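Local structure of dicer Related Helicase (Caenorhabditis elegans, 6M6S) at residues L87-Q99 against T107-F119. The protein is a Dicer-related, RIG-I-like RNA helicase that probably hydrolyses ATP, its C-terminal domain here binding 5'-triphosphorylated double-stranded RNA. Residues are numbered along the deposited sequence; the frame is centred on the assembly and turned at random.
Sequences LPQLSVKALTFVQ and TKAKWSDVEQDLF. With nucleotides of chain D.
The indole of W111 is gripped at both its edge and its face by residues 90-92, where strand 85-90 runs into a 3-10 turn: NE1 donates to the carbonyl oxygen of L90 (3.0 Å) within the ring plane, while V92 lays a methyl over one face. V92 CG1 sits 3.5 Å from the centroid of the five-membered ring of W111, a CH-pi contact only 8° off the normal. With chi1 of V92 at -90°, its CG2 is turned instead toward the carbonyl oxygen of A109, 3.4 Å away. The far rim of the indole meets L95 CD1 and the F97 ring, whose edge is directed at the six-membered ring in an offset edge-to-face pair, planes at 79°. F97 CZ also lies 3.5 Å from V114 CG2, and F119 brings its own edge to F97 CD1, completing an aromatic cluster. A phenylalanine in place of W111 would probably leave the L90 carbonyl without its indole donor and open a gap beside L95 and F97. Beside V92, a water accepts from K108 N (2.8 Å) and lies within hydrogen-bonding distance of the carbonyl oxygens of V92 and L95. On the RNA side, the start of helix 111-117 faces the phosphates, and S112 OG donates to OP1 of G4 of chain D (2.7 Å), consistent with a helix N-terminus that borders the RNA-binding surface of this RIG-I-like C-terminal domain. Helix 111-117 thus packs against strand 95-99 and the end of strand 85-90, with L12 of strand 11-14 and the stacked ring of Y34 from strand 33-36 also bordering W111.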
loop_
_atom_site.group_PDB
_atom_site.type_symbol
_atom_site.label_atom_id
_atom_site.label_comp_id
_atom_site.label_asym_id
_atom_site.label_seq_id
_atom_site.Cartn_x
_atom_site.Cartn_y
_atom_site.Cartn_z
ATOM N N LEU B 87 -1.863 15.849 -19.269
ATOM C CA LEU B 87 -1.919 14.430 -18.895
ATOM C C LEU B 87 -2.327 14.288 -17.458
ATOM O O LEU B 87 -1.841 15.021 -16.593
ATOM C CB LEU B 87 -0.518 13.804 -19.040
ATOM C CG LEU B 87 0.146 13.821 -20.415
ATOM C CD1 LEU B 87 1.603 13.261 -20.312
ATOM C CD2 LEU B 87 -0.648 12.942 -21.401
ATOM N N PRO B 88 -3.165 13.287 -17.139
ATOM C CA PRO B 88 -3.514 12.997 -15.742
ATOM C C PRO B 88 -2.407 12.181 -15.081
ATOM O O PRO B 88 -1.773 11.332 -15.715
ATOM C CB PRO B 88 -4.768 12.134 -15.837
ATOM C CG PRO B 88 -5.186 12.164 -17.284
ATOM C CD PRO B 88 -4.012 12.581 -18.145
ATOM N N GLN B 89 -2.142 12.501 -13.819
ATOM C CA GLN B 89 -1.325 11.638 -12.955
ATOM C C GLN B 89 -2.187 11.082 -11.853
ATOM O O GLN B 89 -2.586 11.787 -10.895
ATOM C CB GLN B 89 -0.218 12.483 -12.363
ATOM C CG GLN B 89 0.844 11.613 -11.597
ATOM C CD GLN B 89 1.743 12.525 -10.810
ATOM O OE1 GLN B 89 1.354 13.052 -9.746
ATOM N NE2 GLN B 89 2.937 12.777 -11.348
ATOM N N LEU B 90 -2.562 9.811 -11.994
ATOM C CA LEU B 90 -3.342 9.189 -10.934
ATOM C C LEU B 90 -2.413 8.820 -9.774
ATOM O O LEU B 90 -1.318 8.305 -10.002
ATOM C CB LEU B 90 -4.025 7.957 -11.463
ATOM C CG LEU B 90 -5.088 8.198 -12.532
ATOM C CD1 LEU B 90 -5.509 6.887 -13.221
ATOM C CD2 LEU B 90 -6.299 8.904 -11.800
ATOM N N SER B 91 -2.823 9.093 -8.538
ATOM C CA SER B 91 -1.995 8.802 -7.358
ATOM C C SER B 91 -2.157 7.293 -7.035
ATOM O O SER B 91 -3.311 6.817 -6.993
ATOM C CB SER B 91 -2.551 9.559 -6.170
ATOM O OG SER B 91 -1.854 9.133 -4.979
ATOM N N VAL B 92 -1.066 6.568 -6.745
ATOM C CA VAL B 92 -1.257 5.158 -6.361
ATOM C C VAL B 92 -2.108 5.011 -5.132
ATOM O O VAL B 92 -2.757 3.985 -4.926
ATOM C CB VAL B 92 0.025 4.404 -5.972
ATOM C CG1 VAL B 92 0.656 3.753 -7.154
ATOM C CG2 VAL B 92 1.002 5.265 -5.146
ATOM N N LYS B 93 -2.100 6.012 -4.249
ATOM C CA LYS B 93 -2.949 5.942 -3.047
ATOM C C LYS B 93 -4.462 5.939 -3.275
ATOM O O LYS B 93 -5.201 5.600 -2.380
ATOM C CB LYS B 93 -2.638 7.125 -2.143
ATOM C CG LYS B 93 -1.211 7.189 -1.703
ATOM C CD LYS B 93 -0.947 8.594 -1.151
ATOM C CE LYS B 93 0.482 8.715 -0.656
ATOM N NZ LYS B 93 0.648 9.922 0.213
ATOM N N ALA B 94 -4.926 6.345 -4.482
ATOM C CA ALA B 94 -6.327 6.440 -4.753
ATOM C C ALA B 94 -6.806 5.286 -5.612
ATOM O O ALA B 94 -8.008 5.232 -5.908
ATOM C CB ALA B 94 -6.542 7.729 -5.578
ATOM N N LEU B 95 -5.882 4.380 -5.928
ATOM C CA LEU B 95 -6.135 3.289 -6.898
ATOM C C LEU B 95 -6.199 1.900 -6.274
ATOM O O LEU B 95 -5.471 1.571 -5.316
ATOM C CB LEU B 95 -5.040 3.248 -7.937
ATOM C CG LEU B 95 -4.965 4.498 -8.843
ATOM C CD1 LEU B 95 -3.828 4.277 -9.807
ATOM C CD2 LEU B 95 -6.301 4.750 -9.575
ATOM N N THR B 96 -7.089 1.088 -6.842
ATOM C CA THR B 96 -7.045 -0.354 -6.646
ATOM C C THR B 96 -6.737 -0.931 -8.014
ATOM O O THR B 96 -7.361 -0.557 -9.035
ATOM C CB THR B 96 -8.370 -0.870 -6.134
ATOM O OG1 THR B 96 -8.569 -0.349 -4.798
ATOM C CG2 THR B 96 -8.338 -2.393 -5.939
ATOM N N PHE B 97 -5.770 -1.854 -8.095
ATOM C CA PHE B 97 -5.449 -2.537 -9.345
ATOM C C PHE B 97 -6.175 -3.870 -9.382
ATOM O O PHE B 97 -6.125 -4.630 -8.411
ATOM C CB PHE B 97 -3.951 -2.756 -9.438
ATOM C CG PHE B 97 -3.174 -1.470 -9.427
ATOM C CD1 PHE B 97 -2.896 -0.808 -10.599
ATOM C CD2 PHE B 97 -2.746 -0.933 -8.240
ATOM C CE1 PHE B 97 -2.188 0.387 -10.557
ATOM C CE2 PHE B 97 -2.055 0.268 -8.187
ATOM C CZ PHE B 97 -1.763 0.905 -9.397
ATOM N N VAL B 98 -6.898 -4.132 -10.485
ATOM C CA VAL B 98 -7.663 -5.390 -10.510
ATOM C C VAL B 98 -7.214 -6.228 -11.702
ATOM O O VAL B 98 -7.175 -5.705 -12.838
ATOM C CB VAL B 98 -9.151 -5.089 -10.637
ATOM C CG1 VAL B 98 -9.929 -6.393 -10.954
ATOM C CG2 VAL B 98 -9.657 -4.316 -9.398
ATOM N N GLN B 99 -6.920 -7.506 -11.474
ATOM C CA GLN B 99 -6.679 -8.445 -12.575
ATOM C C GLN B 99 -7.962 -9.232 -12.744
ATOM O O GLN B 99 -8.264 -10.130 -11.980
ATOM C CB GLN B 99 -5.513 -9.390 -12.267
ATOM C CG GLN B 99 -4.699 -9.730 -13.530
ATOM C CD GLN B 99 -5.556 -10.391 -14.623
ATOM O OE1 GLN B 99 -6.249 -11.370 -14.355
ATOM N NE2 GLN B 99 -5.524 -9.842 -15.841
ATOM N N THR B 107 -3.626 -3.166 -3.652
ATOM C CA THR B 107 -3.287 -1.766 -3.445
ATOM C C THR B 107 -1.798 -1.713 -3.195
ATOM O O THR B 107 -1.231 -2.714 -2.651
ATOM C CB THR B 107 -4.049 -1.070 -2.306
ATOM O OG1 THR B 107 -3.708 -1.647 -1.017
ATOM C CG2 THR B 107 -5.598 -1.135 -2.478
ATOM N N LYS B 108 -1.173 -0.610 -3.635
ATOM C CA LYS B 108 0.291 -0.471 -3.589
ATOM C C LYS B 108 0.646 0.923 -3.028
ATOM O O LYS B 108 -0.128 1.877 -3.183
ATOM C CB LYS B 108 0.846 -0.618 -5.012
ATOM C CG LYS B 108 0.642 -2.044 -5.596
ATOM C CD LYS B 108 1.460 -3.058 -4.778
ATOM C CE LYS B 108 1.207 -4.513 -5.263
ATOM N NZ LYS B 108 1.869 -5.549 -4.398
ATOM N N ALA B 109 1.716 0.954 -2.250
ATOM C CA ALA B 109 2.145 2.153 -1.548
ATOM C C ALA B 109 2.859 3.128 -2.493
ATOM O O ALA B 109 2.716 4.327 -2.344
ATOM C CB ALA B 109 3.046 1.751 -0.416
ATOM N N LYS B 110 3.541 2.604 -3.505
ATOM C CA LYS B 110 4.278 3.472 -4.422
ATOM C C LYS B 110 4.129 2.954 -5.849
ATOM O O LYS B 110 4.068 1.729 -6.003
ATOM C CB LYS B 110 5.769 3.349 -4.112
ATOM C CG LYS B 110 6.174 3.415 -2.627
ATOM C CD LYS B 110 7.662 3.758 -2.469
ATOM C CE LYS B 110 8.522 2.536 -2.141
ATOM N NZ LYS B 110 9.704 2.946 -1.302
ATOM N N TRP B 111 4.151 3.862 -6.840
ATOM C CA TRP B 111 4.165 3.476 -8.264
ATOM C C TRP B 111 5.309 2.494 -8.491
ATOM O O TRP B 111 5.222 1.565 -9.292
ATOM C CB TRP B 111 4.197 4.688 -9.259
ATOM C CG TRP B 111 2.867 5.211 -9.615
ATOM C CD1 TRP B 111 2.342 6.411 -9.274
ATOM C CD2 TRP B 111 1.898 4.552 -10.391
ATOM N NE1 TRP B 111 1.060 6.526 -9.784
ATOM C CE2 TRP B 111 0.778 5.399 -10.497
ATOM C CE3 TRP B 111 1.861 3.300 -11.016
ATOM C CZ2 TRP B 111 -0.371 5.048 -11.180
ATOM C CZ3 TRP B 111 0.753 2.977 -11.725
ATOM C CH2 TRP B 111 -0.379 3.848 -11.790
ATOM N N SER B 112 6.392 2.673 -7.759
ATOM C CA SER B 112 7.509 1.751 -7.850
ATOM C C SER B 112 7.211 0.293 -7.471
ATOM O O SER B 112 7.828 -0.622 -8.009
ATOM C CB SER B 112 8.697 2.298 -7.076
ATOM O OG SER B 112 8.259 2.714 -5.793
ATOM N N ASP B 113 6.249 0.067 -6.556
ATOM C CA ASP B 113 5.902 -1.307 -6.152
ATOM C C ASP B 113 4.974 -1.927 -7.222
ATOM O O ASP B 113 5.019 -3.150 -7.419
ATOM C CB ASP B 113 5.132 -1.350 -4.826
ATOM C CG ASP B 113 6.002 -1.012 -3.620
ATOM O OD1 ASP B 113 7.163 -1.438 -3.597
ATOM O OD2 ASP B 113 5.510 -0.316 -2.705
ATOM N N VAL B 114 4.248 -1.081 -7.922
ATOM C CA VAL B 114 3.411 -1.512 -9.048
ATOM C C VAL B 114 4.293 -2.129 -10.134
ATOM O O VAL B 114 3.978 -3.201 -10.670
ATOM C CB VAL B 114 2.581 -0.352 -9.613
ATOM C CG1 VAL B 114 1.777 -0.801 -10.825
ATOM C CG2 VAL B 114 1.610 0.216 -8.537
ATOM N N GLU B 115 5.399 -1.449 -10.481
ATOM C CA GLU B 115 6.381 -2.025 -11.454
ATOM C C GLU B 115 6.991 -3.334 -11.059
ATOM O O GLU B 115 7.252 -4.232 -11.880
ATOM C CB GLU B 115 7.538 -1.038 -11.696
ATOM C CG GLU B 115 7.109 0.217 -12.325
ATOM C CD GLU B 115 8.291 1.140 -12.749
ATOM O OE1 GLU B 115 8.692 2.010 -11.955
ATOM O OE2 GLU B 115 8.822 0.970 -13.859
ATOM N N GLN B 116 7.314 -3.444 -9.779
ATOM C CA GLN B 116 7.937 -4.617 -9.272
ATOM C C GLN B 116 7.007 -5.822 -9.184
ATOM O O GLN B 116 7.428 -6.942 -9.414
ATOM C CB GLN B 116 8.493 -4.321 -7.886
ATOM C CG GLN B 116 9.478 -5.337 -7.411
ATOM C CD GLN B 116 10.177 -4.931 -6.103
ATOM O OE1 GLN B 116 10.233 -3.745 -5.755
ATOM N NE2 GLN B 116 10.697 -5.916 -5.378
ATOM N N ASP B 117 5.753 -5.581 -8.821
ATOM C CA ASP B 117 4.908 -6.691 -8.397
ATOM C C ASP B 117 3.876 -6.997 -9.496
ATOM O O ASP B 117 3.497 -8.168 -9.700
ATOM C CB ASP B 117 4.139 -6.257 -7.163
ATOM C CG ASP B 117 5.044 -6.095 -5.908
ATOM O OD1 ASP B 117 6.218 -6.512 -5.955
ATOM O OD2 ASP B 117 4.555 -5.543 -4.892
ATOM N N LEU B 118 3.442 -5.980 -10.241
ATOM C CA LEU B 118 2.215 -6.172 -11.030
ATOM C C LEU B 118 2.451 -6.117 -12.535
ATOM O O LEU B 118 2.105 -7.055 -13.264
ATOM C CB LEU B 118 1.123 -5.145 -10.652
ATOM C CG LEU B 118 0.704 -5.095 -9.154
ATOM C CD1 LEU B 118 -0.428 -4.092 -8.899
ATOM C CD2 LEU B 118 0.260 -6.517 -8.701
ATOM N N PHE B 119 2.987 -4.999 -13.024
ATOM C CA PHE B 119 3.174 -4.906 -14.470
ATOM C C PHE B 119 4.315 -3.960 -14.876
ATOM O O PHE B 119 4.599 -2.987 -14.171
ATOM C CB PHE B 119 1.872 -4.473 -15.161
ATOM C CG PHE B 119 1.258 -3.177 -14.635
ATOM C CD1 PHE B 119 1.594 -1.928 -15.171
ATOM C CD2 PHE B 119 0.260 -3.215 -13.668
ATOM C CE1 PHE B 119 0.962 -0.751 -14.708
ATOM C CE2 PHE B 119 -0.349 -2.061 -13.185
ATOM C CZ PHE B 119 0.008 -0.807 -13.696
ATOM P P G D 2 2.599 13.413 -4.510
ATOM O OP1 G D 2 1.767 12.275 -4.003
ATOM O OP2 G D 2 3.489 14.071 -3.494
ATOM O "O5'" G D 2 3.470 12.767 -5.681
ATOM C "C5'" G D 2 2.823 12.219 -6.823
ATOM C "C4'" G D 2 3.844 11.769 -7.830
ATOM O "O4'" G D 2 4.528 12.910 -8.372
ATOM C "C3'" G D 2 4.971 10.882 -7.311
ATOM O "O3'" G D 2 4.564 9.538 -7.252
ATOM C "C2'" G D 2 6.036 11.078 -8.377
ATOM O "O2'" G D 2 5.684 10.318 -9.528
ATOM C "C1'" G D 2 5.848 12.553 -8.720
ATOM N N9 G D 2 6.744 13.444 -7.963
ATOM C C8 G D 2 6.414 14.219 -6.849
ATOM N N7 G D 2 7.428 14.946 -6.424
ATOM C C5 G D 2 8.456 14.645 -7.327
ATOM C C6 G D 2 9.798 15.109 -7.406
ATOM O O6 G D 2 10.349 15.919 -6.679
ATOM N N1 G D 2 10.507 14.537 -8.459
ATOM C C2 G D 2 9.986 13.631 -9.359
ATOM N N2 G D 2 10.804 13.189 -10.340
ATOM N N3 G D 2 8.732 13.194 -9.296
ATOM C C4 G D 2 8.045 13.735 -8.272
ATOM P P G D 4 10.132 5.870 -4.731
ATOM O OP1 G D 4 9.989 4.395 -4.603
ATOM O OP2 G D 4 9.543 6.816 -3.746
ATOM O "O5'" G D 4 11.682 6.257 -4.759
ATOM C "C5'" G D 4 12.544 5.716 -5.729
ATOM C "C4'" G D 4 13.906 6.342 -5.631
ATOM O "O4'" G D 4 13.871 7.739 -6.027
ATOM C "C3'" G D 4 14.515 6.372 -4.254
ATOM O "O3'" G D 4 15.048 5.112 -3.926
ATOM C "C2'" G D 4 15.554 7.474 -4.396
ATOM O "O2'" G D 4 16.626 7.020 -5.201
ATOM C "C1'" G D 4 14.786 8.473 -5.247
ATOM N N9 G D 4 14.028 9.445 -4.444
ATOM C C8 G D 4 12.694 9.414 -4.083
ATOM N N7 G D 4 12.372 10.446 -3.352
ATOM C C5 G D 4 13.540 11.198 -3.246
ATOM C C6 G D 4 13.810 12.429 -2.585
ATOM O O6 G D 4 13.021 13.151 -1.943
ATOM N N1 G D 4 15.159 12.787 -2.725
ATOM C C2 G D 4 16.121 12.081 -3.417
ATOM N N2 G D 4 17.375 12.587 -3.444
ATOM N N3 G D 4 15.859 10.945 -4.043
ATOM C C4 G D 4 14.571 10.574 -3.905
ATOM P P C D 3 4.954 8.630 -6.006
ATOM O OP1 C D 3 4.295 7.328 -6.294
ATOM O OP2 C D 3 4.933 9.434 -4.758
ATOM O "O5'" C D 3 6.504 8.339 -6.283
ATOM C "C5'" C D 3 6.929 7.561 -7.395
ATOM C "C4'" C D 3 8.393 7.753 -7.712
ATOM O "O4'" C D 3 8.643 9.135 -8.075
ATOM C "C3'" C D 3 9.392 7.528 -6.591
ATOM O "O3'" C D 3 9.593 6.175 -6.209
ATOM C "C2'" C D 3 10.624 8.233 -7.142
ATOM O "O2'" C D 3 11.240 7.485 -8.188
ATOM C "C1'" C D 3 9.983 9.470 -7.773
ATOM N N1 C D 3 9.996 10.607 -6.817
ATOM C C2 C D 3 11.169 11.357 -6.747
ATOM O O2 C D 3 12.117 11.069 -7.496
ATOM N N3 C D 3 11.230 12.380 -5.862
ATOM C C4 C D 3 10.208 12.670 -5.060
ATOM N N4 C D 3 10.348 13.708 -4.216
ATOM C C5 C D 3 9.005 11.907 -5.102
ATOM C C6 C D 3 8.945 10.887 -5.981
HETATM O O HOH W 1 -2.732 1.342 -4.929
#